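UDP-N-acetylglucosamine 2-epimerase (PDB 4NES) probably catalyses the reversible epimerisation at C-2 of UDP-N-acetylglucosamine to UDP-N-acetylmannosamine, working as a homodimer. Local coordinates at residues T205-E210 against S239-T244; D213-L218 against K249-F254; E41-I46 against I266-Y271. All coordinates share one frame; numbering follows the deposited sequence.

Interaction 1: residues T205-E210 against S239-T244; sequences TLHRAE and SIHPRT. With UD1 (uridine-diphosphate-N-acetylglucosamine), chain B; UDP (uridine-5'-diphosphate), chain C.
H207 and H241 lay their imidazoles nearly parallel, planes at 10°, but strongly offset, with little ring-on-ring overlap: CD2 of H241 sits over one face of the H207 ring near its rim, 3.5 Å from CG of H207. H207 reaches this position because its CG stands between the backbone N and the carbonyl carbon (chi1 77°). Each ring is tethered at its edge. H207 NE2 gives an almost straight bond (171°) to UD1 O4', on the sugar, in the ring plane and 2.9 Å long. H241 spends ND1 on capping its own helix, accepting from R243 N in the ring plane, leaving H241 NE2 as donor, in a noticeably bent bond of 3.1 Å, to UD1 O6'. R208 does not touch 239-244; its chain bends twice to join the two ligands edge-on, NH2 on UD1 O4' and NH1 on UDP O2B, while E129 pairs with NH2. R243, extended from CG to NE, passes R243 NH1 to UD1 O1B, on the diphosphate, at 2.9 Å and carries the methyl of A209 over one guanidinium face; D213 binds its NH2. T244 OG1 donates to L206 O over a short 2.5 Å, in the carbonyl plane on a lone pair, and a water joins L206 N, S239 O and H241 N. The two arginines suit diphosphates, and H241 uses one ring nitrogen for the protein and the other for the sugar. H207 is probably an active-site residue, as in related epimerases; its ring, fixed by sugar and neighbour, is consistent with a catalytic group held to the substrate.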
loop_
_atom_site.group_PDB
_atom_site.type_symbol
_atom_site.label_atom_id
_atom_site.label_comp_id
_atom_site.label_asym_id
_atom_site.label_seq_id
_atom_site.Cartn_x
_atom_site.Cartn_y
_atom_site.Cartn_z
ATOM N N THR A 205 16.070 24.342 -8.073
ATOM C CA THR A 205 16.237 23.142 -7.249
ATOM C C THR A 205 15.905 21.927 -8.098
ATOM O O THR A 205 15.057 22.004 -8.974
ATOM C CB THR A 205 15.376 23.124 -5.947
ATOM O OG1 THR A 205 14.003 22.836 -6.256
ATOM C CG2 THR A 205 15.505 24.428 -5.151
ATOM N N LEU A 206 16.577 20.809 -7.845
ATOM C CA LEU A 206 16.376 19.606 -8.635
ATOM C C LEU A 206 16.716 18.401 -7.785
ATOM O O LEU A 206 17.860 18.277 -7.340
ATOM C CB LEU A 206 17.296 19.621 -9.867
ATOM C CG LEU A 206 17.005 18.552 -10.924
ATOM C CD1 LEU A 206 15.824 18.987 -11.776
ATOM C CD2 LEU A 206 18.225 18.287 -11.794
ATOM N N HIS A 207 15.758 17.498 -7.579
ATOM C CA HIS A 207 16.040 16.292 -6.791
ATOM C C HIS A 207 15.153 15.068 -7.045
ATOM O O HIS A 207 15.318 14.059 -6.363
ATOM C CB HIS A 207 16.052 16.601 -5.282
ATOM C CG HIS A 207 14.690 16.747 -4.668
ATOM N ND1 HIS A 207 13.992 17.931 -4.661
ATOM C CD2 HIS A 207 13.903 15.841 -4.024
ATOM C CE1 HIS A 207 12.835 17.757 -4.046
ATOM N NE2 HIS A 207 12.756 16.499 -3.653
ATOM N N ARG A 208 14.209 15.139 -7.980
ATOM C CA ARG A 208 13.357 13.966 -8.247
ATOM C C ARG A 208 14.239 12.790 -8.622
ATOM O O ARG A 208 15.179 12.944 -9.407
ATOM C CB ARG A 208 12.380 14.223 -9.398
ATOM C CG ARG A 208 11.291 15.258 -9.126
ATOM C CD ARG A 208 10.013 14.665 -8.539
ATOM N NE ARG A 208 10.171 14.119 -7.195
ATOM C CZ ARG A 208 10.192 14.841 -6.082
ATOM N NH1 ARG A 208 10.108 16.169 -6.132
ATOM N NH2 ARG A 208 10.320 14.227 -4.911
ATOM N N ALA A 209 13.929 11.614 -8.087
ATOM C CA ALA A 209 14.709 10.417 -8.384
ATOM C C ALA A 209 14.817 10.189 -9.891
ATOM O O ALA A 209 15.895 9.864 -10.410
ATOM C CB ALA A 209 14.096 9.198 -7.707
ATOM N N GLU A 210 13.708 10.382 -10.599
ATOM C CA GLU A 210 13.671 10.094 -12.034
ATOM C C GLU A 210 14.516 11.074 -12.855
ATOM O O GLU A 210 14.838 10.804 -14.013
ATOM C CB GLU A 210 12.226 10.067 -12.537
ATOM C CG GLU A 210 11.423 11.330 -12.229
ATOM C CD GLU A 210 10.672 11.290 -10.894
ATOM O OE1 GLU A 210 11.045 10.529 -9.978
ATOM O OE2 GLU A 210 9.687 12.042 -10.769
ATOM N N SER A 239 20.182 25.748 -5.137
ATOM C CA SER A 239 20.214 25.076 -3.835
ATOM C C SER A 239 20.215 23.581 -4.103
ATOM O O SER A 239 19.240 23.050 -4.641
ATOM C CB SER A 239 18.997 25.448 -2.990
ATOM O OG SER A 239 18.934 24.634 -1.830
ATOM N N ILE A 240 21.301 22.900 -3.733
ATOM C CA ILE A 240 21.523 21.523 -4.175
ATOM C C ILE A 240 21.223 20.474 -3.093
ATOM O O ILE A 240 21.899 20.393 -2.065
ATOM C CB ILE A 240 22.950 21.354 -4.755
ATOM C CG1 ILE A 240 23.167 19.933 -5.278
ATOM C CG2 ILE A 240 24.004 21.748 -3.734
ATOM C CD1 ILE A 240 24.496 19.794 -5.992
ATOM N N HIS A 241 20.197 19.670 -3.351
ATOM C CA HIS A 241 19.768 18.595 -2.460
ATOM C C HIS A 241 20.903 17.585 -2.336
ATOM O O HIS A 241 21.626 17.360 -3.301
ATOM C CB HIS A 241 18.549 17.934 -3.102
ATOM C CG HIS A 241 17.832 16.951 -2.227
ATOM N ND1 HIS A 241 18.352 15.718 -1.894
ATOM C CD2 HIS A 241 16.585 16.989 -1.687
ATOM C CE1 HIS A 241 17.483 15.061 -1.152
ATOM N NE2 HIS A 241 16.397 15.800 -1.021
ATOM N N PRO A 242 21.078 16.984 -1.151
ATOM C CA PRO A 242 22.204 16.049 -1.003
ATOM C C PRO A 242 22.141 14.825 -1.928
ATOM O O PRO A 242 23.196 14.329 -2.320
ATOM C CB PRO A 242 22.135 15.636 0.469
ATOM C CG PRO A 242 20.723 15.961 0.904
ATOM C CD PRO A 242 20.372 17.207 0.122
ATOM N N ARG A 243 20.951 14.345 -2.272
ATOM C CA ARG A 243 20.850 13.273 -3.264
ATOM C C ARG A 243 21.474 13.731 -4.576
ATOM O O ARG A 243 22.256 13.014 -5.208
ATOM C CB ARG A 243 19.386 12.921 -3.509
ATOM C CG ARG A 243 19.184 11.682 -4.359
ATOM C CD ARG A 243 17.773 11.621 -4.928
ATOM N NE ARG A 243 17.493 10.295 -5.477
ATOM C CZ ARG A 243 16.826 9.346 -4.835
ATOM N NH1 ARG A 243 16.331 9.563 -3.618
ATOM N NH2 ARG A 243 16.642 8.170 -5.418
ATOM N N THR A 244 21.122 14.939 -4.987
ATOM C CA THR A 244 21.558 15.480 -6.260
ATOM C C THR A 244 23.057 15.746 -6.293
ATOM O O THR A 244 23.707 15.497 -7.311
ATOM C CB THR A 244 20.766 16.743 -6.568
ATOM O OG1 THR A 244 19.373 16.430 -6.450
ATOM C CG2 THR A 244 21.072 17.264 -7.967
HETATM C "C1'" UD1 B . 12.793 12.147 -0.166
HETATM C "C2'" UD1 B . 11.433 11.777 -0.673
HETATM C "C3'" UD1 B . 10.943 12.744 -1.638
HETATM C "C4'" UD1 B . 10.979 14.127 -1.147
HETATM C "C5'" UD1 B . 12.335 14.451 -0.575
HETATM C "C6'" UD1 B . 12.364 15.763 0.113
HETATM C "C7'" UD1 B . 11.016 9.246 -0.719
HETATM C "C8'" UD1 B . 11.129 7.977 -1.511
HETATM N "N2'" UD1 B . 11.495 10.455 -1.348
HETATM O "O1'" UD1 B . 13.687 12.127 -1.221
HETATM O "O3'" UD1 B . 9.598 12.400 -2.017
HETATM O "O4'" UD1 B . 10.674 15.043 -2.186
HETATM O "O5'" UD1 B . 12.720 13.486 0.399
HETATM O "O6'" UD1 B . 13.573 16.423 0.049
HETATM O "O7'" UD1 B . 10.540 9.242 0.419
HETATM N N1 UD1 B . 20.598 12.493 2.114
HETATM C C2 UD1 B . 21.457 13.115 2.923
HETATM N N3 UD1 B . 21.037 13.670 4.058
HETATM C C4 UD1 B . 19.750 13.606 4.425
HETATM C C5 UD1 B . 18.828 12.969 3.606
HETATM C C6 UD1 B . 19.282 12.407 2.424
HETATM O O2 UD1 B . 22.634 13.195 2.629
HETATM O O4 UD1 B . 19.340 14.180 5.593
HETATM C C1B UD1 B . 21.045 11.885 0.839
HETATM C C2B UD1 B . 21.571 10.512 0.962
HETATM O "O2'" UD1 B . 22.619 10.325 0.043
HETATM C C3B UD1 B . 20.441 9.689 0.597
HETATM C C4B UD1 B . 19.810 10.491 -0.481
HETATM O O4B UD1 B . 19.975 11.846 -0.108
HETATM O O3B UD1 B . 20.771 8.387 0.183
HETATM C C5B UD1 B . 18.362 10.199 -0.647
HETATM O O5B UD1 B . 17.598 10.278 0.530
HETATM P PA UD1 B . 16.137 9.753 0.552
HETATM O O1A UD1 B . 16.146 8.293 0.221
HETATM O O2A UD1 B . 15.551 10.031 1.898
HETATM O O3A UD1 B . 15.337 10.450 -0.598
HETATM P PB UD1 B . 15.241 11.992 -0.994
HETATM O O1B UD1 B . 15.898 12.158 -2.325
HETATM O O2B UD1 B . 15.734 12.874 0.121
HETATM N N1 UDP C . 13.166 24.431 0.866
HETATM C C2 UDP C . 13.925 25.012 1.825
HETATM N N3 UDP C . 15.241 25.221 1.604
HETATM C C4 UDP C . 15.847 24.866 0.450
HETATM C C5 UDP C . 15.094 24.260 -0.565
HETATM C C6 UDP C . 13.735 24.046 -0.314
HETATM O O2 UDP C . 13.421 25.353 2.898
HETATM O O4 UDP C . 17.208 25.097 0.277
HETATM C "C1'" UDP C . 11.737 24.133 1.064
HETATM C "C2'" UDP C . 10.786 24.723 0.163
HETATM O "O2'" UDP C . 10.528 26.063 0.519
HETATM C "C3'" UDP C . 9.627 23.826 0.264
HETATM C "C4'" UDP C . 10.209 22.533 0.597
HETATM O "O4'" UDP C . 11.581 22.736 0.824
HETATM O "O3'" UDP C . 8.707 24.190 1.256
HETATM C "C5'" UDP C . 10.096 21.524 -0.495
HETATM O "O5'" UDP C . 10.780 20.335 -0.184
HETATM P PA UDP C . 11.466 19.430 -1.290
HETATM O O1A UDP C . 12.741 18.865 -0.702
HETATM O O2A UDP C . 11.715 20.261 -2.530
HETATM O O3A UDP C . 10.518 18.202 -1.578
HETATM P PB UDP C . 9.170 18.011 -2.355
HETATM O O1B UDP C . 8.250 19.196 -2.102
HETATM O O2B UDP C . 9.476 17.829 -3.820
HETATM O O3B UDP C . 8.638 16.738 -1.757
HETATM O O HOH W 1 18.166 20.730 -5.394
#

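Interaction 2: residues D213-L218 against K249-F254; sequences DNKERL and KEFNLF
The phenyl ring of F251 carries the aliphatic chain of K215 on one face: K215 CB stands 3.5 Å from the ring centroid and only 6° off the normal, a CH-pi contact over the centre. Near the ring plane, the edge meets D213 O at CZ (3.5 Å) and the methyl CD2 of L218 at CD2 (3.9 Å). With CG of K215 anti to its backbone N (chi1 178°) and the chain extended beyond, the lysine runs back along F251, bringing CE within 3.5 Å of F251 O. A lysine fits here because its methylenes can line an aromatic face while the ammonium continues past it. Deeper in, L218 CG packs on L253 CD1 at 3.8 Å, the two leucines lying alongside, pointing opposite ways. N252, with positive phi, is the C-prime residue of a Schellman motif (N252 N to K249 O, L253 N to L248 O) that ends helix 242-250; F251 and L253, on either side of it in sequence, both point toward 213-218. Helix 215-232 starts opposite, N214 OD1 accepting weak capping bonds from E216 N and R217 N. The contact thus sets its first turn against the C-terminal end of helix 242-250, whose L248 touches both leucines.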
loop_
_atom_site.group_PDB
_atom_site.type_symbol
_atom_site.label_atom_id
_atom_site.label_comp_id
_atom_site.label_asym_id
_atom_site.label_seq_id
_atom_site.Cartn_x
_atom_site.Cartn_y
_atom_site.Cartn_z
ATOM N N ASP A 213 18.797 10.435 -10.742
ATOM C CA ASP A 213 19.368 9.084 -10.689
ATOM C C ASP A 213 19.685 8.558 -12.089
ATOM O O ASP A 213 20.357 7.538 -12.229
ATOM C CB ASP A 213 18.416 8.085 -10.026
ATOM C CG ASP A 213 18.188 8.350 -8.552
ATOM O OD1 ASP A 213 18.806 9.271 -7.963
ATOM O OD2 ASP A 213 17.369 7.612 -7.969
ATOM N N ASN A 214 19.173 9.251 -13.102
ATOM C CA ASN A 214 19.279 8.868 -14.513
ATOM C C ASN A 214 20.279 9.819 -15.160
ATOM O O ASN A 214 19.969 10.992 -15.370
ATOM C CB ASN A 214 17.885 9.022 -15.151
ATOM C CG ASN A 214 17.837 8.666 -16.633
ATOM O OD1 ASN A 214 18.813 8.793 -17.367
ATOM N ND2 ASN A 214 16.659 8.250 -17.085
ATOM N N LYS A 215 21.474 9.322 -15.481
ATOM C CA LYS A 215 22.559 10.197 -15.930
ATOM C C LYS A 215 22.254 11.015 -17.186
ATOM O O LYS A 215 22.591 12.197 -17.256
ATOM C CB LYS A 215 23.873 9.430 -16.113
ATOM C CG LYS A 215 25.010 10.317 -16.631
ATOM C CD LYS A 215 26.300 9.549 -16.823
ATOM C CE LYS A 215 27.416 10.474 -17.289
ATOM N NZ LYS A 215 28.733 9.775 -17.319
ATOM N N GLU A 216 21.622 10.413 -18.183
ATOM C CA GLU A 216 21.392 11.178 -19.403
ATOM C C GLU A 216 20.248 12.205 -19.243
ATOM O O GLU A 216 20.259 13.251 -19.895
ATOM C CB GLU A 216 21.256 10.261 -20.625
ATOM C CG GLU A 216 22.506 9.378 -20.867
ATOM C CD GLU A 216 23.760 10.173 -21.247
ATOM O OE1 GLU A 216 23.680 11.014 -22.163
ATOM O OE2 GLU A 216 24.833 9.960 -20.644
ATOM N N ARG A 217 19.297 11.937 -18.346
ATOM C CA ARG A 217 18.307 12.959 -18.008
ATOM C C ARG A 217 18.967 14.109 -17.256
ATOM O O ARG A 217 18.717 15.280 -17.547
ATOM C CB ARG A 217 17.155 12.393 -17.172
ATOM C CG ARG A 217 15.952 11.930 -17.980
ATOM C CD ARG A 217 14.722 11.730 -17.097
ATOM N NE ARG A 217 14.055 12.982 -16.739
ATOM C CZ ARG A 217 13.051 13.522 -17.426
ATOM N NH1 ARG A 217 12.598 12.925 -18.521
ATOM N NH2 ARG A 217 12.501 14.661 -17.023
ATOM N N LEU A 218 19.819 13.770 -16.293
ATOM C CA LEU A 218 20.534 14.782 -15.521
ATOM C C LEU A 218 21.453 15.607 -16.419
ATOM O O LEU A 218 21.512 16.830 -16.296
ATOM C CB LEU A 218 21.330 14.133 -14.390
ATOM C CG LEU A 218 22.005 15.068 -13.383
ATOM C CD1 LEU A 218 21.003 16.059 -12.811
ATOM C CD2 LEU A 218 22.632 14.248 -12.275
ATOM N N LYS A 249 28.165 14.121 -8.639
ATOM C CA LYS A 249 29.547 13.671 -8.496
ATOM C C LYS A 249 29.725 12.278 -9.089
ATOM O O LYS A 249 30.742 11.989 -9.718
ATOM C CB LYS A 249 29.967 13.690 -7.025
ATOM C CG LYS A 249 30.081 15.090 -6.439
ATOM C CD LYS A 249 30.212 15.045 -4.926
ATOM C CE LYS A 249 30.503 16.420 -4.354
ATOM N NZ LYS A 249 31.864 16.886 -4.716
ATOM N N GLU A 250 28.729 11.418 -8.895
ATOM C CA GLU A 250 28.780 10.060 -9.436
ATOM C C GLU A 250 28.876 10.063 -10.962
ATOM O O GLU A 250 29.591 9.247 -11.556
ATOM C CB GLU A 250 27.554 9.260 -8.994
ATOM C CG GLU A 250 27.449 7.902 -9.678
ATOM C CD GLU A 250 26.229 7.117 -9.248
ATOM O OE1 GLU A 250 25.375 7.684 -8.537
ATOM O OE2 GLU A 250 26.132 5.927 -9.622
ATOM N N PHE A 251 28.167 10.997 -11.589
ATOM C CA PHE A 251 28.104 11.071 -13.043
ATOM C C PHE A 251 29.103 12.065 -13.629
ATOM O O PHE A 251 29.041 12.380 -14.818
ATOM C CB PHE A 251 26.682 11.428 -13.489
ATOM C CG PHE A 251 25.648 10.416 -13.084
ATOM C CD1 PHE A 251 25.960 9.064 -13.050
ATOM C CD2 PHE A 251 24.372 10.815 -12.717
ATOM C CE1 PHE A 251 25.010 8.125 -12.673
ATOM C CE2 PHE A 251 23.422 9.882 -12.333
ATOM C CZ PHE A 251 23.737 8.538 -12.311
ATOM N N ASN A 252 30.013 12.554 -12.790
ATOM C CA ASN A 252 31.018 13.540 -13.199
ATOM C C ASN A 252 30.438 14.796 -13.847
ATOM O O ASN A 252 30.913 15.244 -14.888
ATOM C CB ASN A 252 32.078 12.909 -14.110
ATOM C CG ASN A 252 33.401 12.698 -13.403
ATOM O OD1 ASN A 252 33.663 11.625 -12.860
ATOM N ND2 ASN A 252 34.243 13.727 -13.404
ATOM N N LEU A 253 29.408 15.359 -13.221
ATOM C CA LEU A 253 28.808 16.598 -13.700
ATOM C C LEU A 253 28.991 17.731 -12.701
ATOM O O LEU A 253 28.823 18.901 -13.045
ATOM C CB LEU A 253 27.315 16.406 -13.972
ATOM C CG LEU A 253 26.910 15.538 -15.160
ATOM C CD1 LEU A 253 25.392 15.353 -15.176
ATOM C CD2 LEU A 253 27.387 16.172 -16.456
ATOM N N PHE A 254 29.328 17.385 -11.461
ATOM C CA PHE A 254 29.433 18.387 -10.408
ATOM C C PHE A 254 30.481 19.443 -10.719
ATOM O O PHE A 254 30.197 20.637 -10.647
ATOM C CB PHE A 254 29.718 17.754 -9.045
ATOM C CG PHE A 254 29.578 18.720 -7.902
ATOM C CD1 PHE A 254 28.321 19.132 -7.482
ATOM C CD2 PHE A 254 30.697 19.239 -7.266
ATOM C CE1 PHE A 254 28.180 20.027 -6.444
ATOM C CE2 PHE A 254 30.561 20.138 -6.222
ATOM C CZ PHE A 254 29.300 20.533 -5.812
#

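Interaction 3: residues E41-I46 against I266-Y271; sequences ENMDKI and IEPVGY. With UDP (uridine-5'-diphosphate), chain C.
N42 lies against P268, and its side chain can be followed outward over the proline. CB, the first atom, sits 3.4 Å from P268 O; CG, set between the backbone N and the carbonyl carbon (chi1 58°), lies near both P268 O and P268 CB. At the tip N42 OD1 lies 4.2 Å from P268 CB, while N42 ND2 comes to 3.8 Å from P268 CD. ND2 does not bond E267 directly but donates a hydrogen bond to a water at 3.1 Å, which donates in turn to E267 OE1; a second water makes a weaker bridge between the same two atoms. An asparagine suits this place, its flank packing on the proline and its amide facing water. The proline ring is touched too by the selenium of M43, a selenomethionine that also contacts UDP-GlcNAc, with SE 3.9 Å from P268 CB. Farther along, I46 puts CD1 3.6 Å from G270 CA, where the lack of a side chain lets the methyl come down onto the backbone. Another water donates to both N42 O and V269 O, joining the two backbones. The same V269 O accepts from UDP N3, and V269 N donates to UDP O4 (3.0 Å), so the backbone reads the uracil edge. A cleft between two Rossmann-like domains marks the GT-B fold, and this loop is consistent with nucleotide binding by the second domain in GT-B enzymes.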
loop_
_atom_site.group_PDB
_atom_site.type_symbol
_atom_site.label_atom_id
_atom_site.label_comp_id
_atom_site.label_asym_id
_atom_site.label_seq_id
_atom_site.Cartn_x
_atom_site.Cartn_y
_atom_site.Cartn_z
ATOM N N GLU A 41 21.639 18.347 9.196
ATOM C CA GLU A 41 21.097 19.496 9.922
ATOM C C GLU A 41 20.340 20.478 9.033
ATOM O O GLU A 41 19.277 20.973 9.413
ATOM C CB GLU A 41 22.195 20.198 10.727
ATOM C CG GLU A 41 22.626 19.374 11.935
ATOM C CD GLU A 41 23.636 20.078 12.817
ATOM O OE1 GLU A 41 24.012 21.227 12.503
ATOM O OE2 GLU A 41 24.052 19.476 13.827
ATOM N N ASN A 42 20.871 20.738 7.844
ATOM C CA ASN A 42 20.189 21.630 6.902
ATOM C C ASN A 42 18.973 21.032 6.182
ATOM O O ASN A 42 18.356 21.711 5.359
ATOM C CB ASN A 42 21.175 22.237 5.889
ATOM C CG ASN A 42 21.929 21.187 5.089
ATOM O OD1 ASN A 42 21.521 20.028 5.011
ATOM N ND2 ASN A 42 23.036 21.598 4.479
HETATM N N MSE A 43 18.650 19.767 6.478
HETATM C CA MSE A 43 17.452 19.116 5.948
HETATM C C MSE A 43 16.401 18.875 7.022
HETATM O O MSE A 43 15.302 18.402 6.733
HETATM C CB MSE A 43 17.818 17.778 5.294
HETATM C CG MSE A 43 18.729 17.918 4.082
HETATM SE SE MSE A 43 17.966 18.960 2.625
HETATM C CE MSE A 43 16.651 17.694 1.987
ATOM N N ASP A 44 16.732 19.196 8.267
ATOM C CA ASP A 44 15.931 18.714 9.384
ATOM C C ASP A 44 15.950 19.653 10.591
ATOM O O ASP A 44 14.981 20.379 10.825
ATOM C CB ASP A 44 16.399 17.308 9.770
ATOM C CG ASP A 44 15.745 16.804 11.026
ATOM O OD1 ASP A 44 14.507 16.906 11.135
ATOM O OD2 ASP A 44 16.474 16.317 11.912
ATOM N N LYS A 45 17.056 19.643 11.333
ATOM C CA LYS A 45 17.227 20.477 12.527
ATOM C C LYS A 45 16.887 21.943 12.273
ATOM O O LYS A 45 16.195 22.567 13.078
ATOM C CB LYS A 45 18.659 20.352 13.048
ATOM C CG LYS A 45 18.957 21.165 14.293
ATOM C CD LYS A 45 20.390 20.925 14.750
ATOM C CE LYS A 45 20.838 21.981 15.747
ATOM N NZ LYS A 45 22.121 21.614 16.408
ATOM N N ILE A 46 17.328 22.479 11.135
ATOM C CA ILE A 46 17.110 23.893 10.858
ATOM C C ILE A 46 15.623 24.240 10.788
ATOM O O ILE A 46 15.225 25.352 11.133
ATOM C CB ILE A 46 17.879 24.354 9.587
ATOM C CG1 ILE A 46 17.874 25.882 9.463
ATOM C CG2 ILE A 46 17.321 23.702 8.324
ATOM C CD1 ILE A 46 18.948 26.426 8.512
ATOM N N ILE A 266 24.637 26.611 -3.728
ATOM C CA ILE A 266 24.551 26.751 -2.279
ATOM C C ILE A 266 24.033 25.459 -1.664
ATOM O O ILE A 266 23.241 24.736 -2.282
ATOM C CB ILE A 266 23.691 27.980 -1.850
ATOM C CG1 ILE A 266 22.220 27.793 -2.226
ATOM C CG2 ILE A 266 24.246 29.261 -2.466
ATOM C CD1 ILE A 266 21.324 28.923 -1.729
ATOM N N GLU A 267 24.519 25.149 -0.470
ATOM C CA GLU A 267 23.987 24.046 0.312
ATOM C C GLU A 267 22.546 24.387 0.670
ATOM O O GLU A 267 22.175 25.572 0.706
ATOM C CB GLU A 267 24.790 23.872 1.600
ATOM C CG GLU A 267 26.277 23.663 1.413
ATOM C CD GLU A 267 27.007 23.600 2.746
ATOM O OE1 GLU A 267 26.720 22.677 3.540
ATOM O OE2 GLU A 267 27.857 24.481 3.002
ATOM N N PRO A 268 21.727 23.360 0.947
ATOM C CA PRO A 268 20.341 23.582 1.364
ATOM C C PRO A 268 20.260 24.597 2.505
ATOM O O PRO A 268 21.069 24.550 3.442
ATOM C CB PRO A 268 19.901 22.195 1.834
ATOM C CG PRO A 268 20.679 21.263 0.962
ATOM C CD PRO A 268 22.034 21.921 0.810
ATOM N N VAL A 269 19.297 25.510 2.416
ATOM C CA VAL A 269 19.125 26.557 3.429
ATOM C C VAL A 269 17.811 26.406 4.182
ATOM O O VAL A 269 16.942 25.619 3.803
ATOM C CB VAL A 269 19.203 27.969 2.806
ATOM C CG1 VAL A 269 20.552 28.182 2.135
ATOM C CG2 VAL A 269 18.054 28.178 1.819
ATOM N N GLY A 270 17.661 27.172 5.261
ATOM C CA GLY A 270 16.448 27.154 6.064
ATOM C C GLY A 270 15.261 27.724 5.307
ATOM O O GLY A 270 15.420 28.337 4.245
ATOM N N TYR A 271 14.067 27.504 5.848
ATOM C CA TYR A 271 12.838 27.938 5.189
ATOM C C TYR A 271 12.752 29.456 5.019
ATOM O O TYR A 271 12.337 29.949 3.973
ATOM C CB TYR A 271 11.631 27.426 5.966
ATOM C CG TYR A 271 10.326 27.534 5.220
ATOM C CD1 TYR A 271 10.214 27.084 3.919
ATOM C CD2 TYR A 271 9.196 28.073 5.837
ATOM C CE1 TYR A 271 9.015 27.167 3.237
ATOM C CE2 TYR A 271 7.989 28.157 5.159
ATOM C CZ TYR A 271 7.914 27.702 3.854
ATOM O OH TYR A 271 6.721 27.778 3.168
HETATM N N1 UDP C . 13.166 24.431 0.866
HETATM C C2 UDP C . 13.925 25.012 1.825
HETATM N N3 UDP C . 15.241 25.221 1.604
HETATM C C4 UDP C . 15.847 24.866 0.450
HETATM C C5 UDP C . 15.094 24.260 -0.565
HETATM C C6 UDP C . 13.735 24.046 -0.314
HETATM O O2 UDP C . 13.421 25.353 2.898
HETATM O O4 UDP C . 17.208 25.097 0.277
HETATM C "C1'" UDP C . 11.737 24.133 1.064
HETATM C "C2'" UDP C . 10.786 24.723 0.163
HETATM O "O2'" UDP C . 10.528 26.063 0.519
HETATM C "C3'" UDP C . 9.627 23.826 0.264
HETATM C "C4'" UDP C . 10.209 22.533 0.597
HETATM O "O4'" UDP C . 11.581 22.736 0.824
HETATM O "O3'" UDP C . 8.707 24.190 1.256
HETATM C "C5'" UDP C . 10.096 21.524 -0.495
HETATM O "O5'" UDP C . 10.780 20.335 -0.184
HETATM P PA UDP C . 11.466 19.430 -1.290
HETATM O O1A UDP C . 12.741 18.865 -0.702
HETATM O O2A UDP C . 11.715 20.261 -2.530
HETATM O O3A UDP C . 10.518 18.202 -1.578
HETATM P PB UDP C . 9.170 18.011 -2.355
HETATM O O1B UDP C . 8.250 19.196 -2.102
HETATM O O2B UDP C . 9.476 17.829 -3.820
HETATM O O3B UDP C . 8.638 16.738 -1.757
HETATM O O HOH W 2 16.985 22.818 3.294
HETATM O O HOH W 3 25.219 24.036 5.268
HETATM O O HOH W 4 25.491 20.441 2.988
#

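In the fold
Along the chain, 41-46 comes first, in the N-terminal domain with its seven-stranded parallel sheet, and waits 220 residues for its partner 266-271 in the second domain. Interaction 3 therefore closes a large loop across the interdomain cleft, and interactions 1 and 2 are nested inside it. Those two cross, their segments alternating as 205-210, 213-218, 239-244, 249-254, and they bind the successive elements around strands 201-205 and 235-239 together. They touch through the salt bridge of R243 with D213 and share helix 242-250. Interaction 1 also meets interaction 3, where I240 N probably bonds I266 O, and both touch UDP; interaction 2 stays clear of interaction 3.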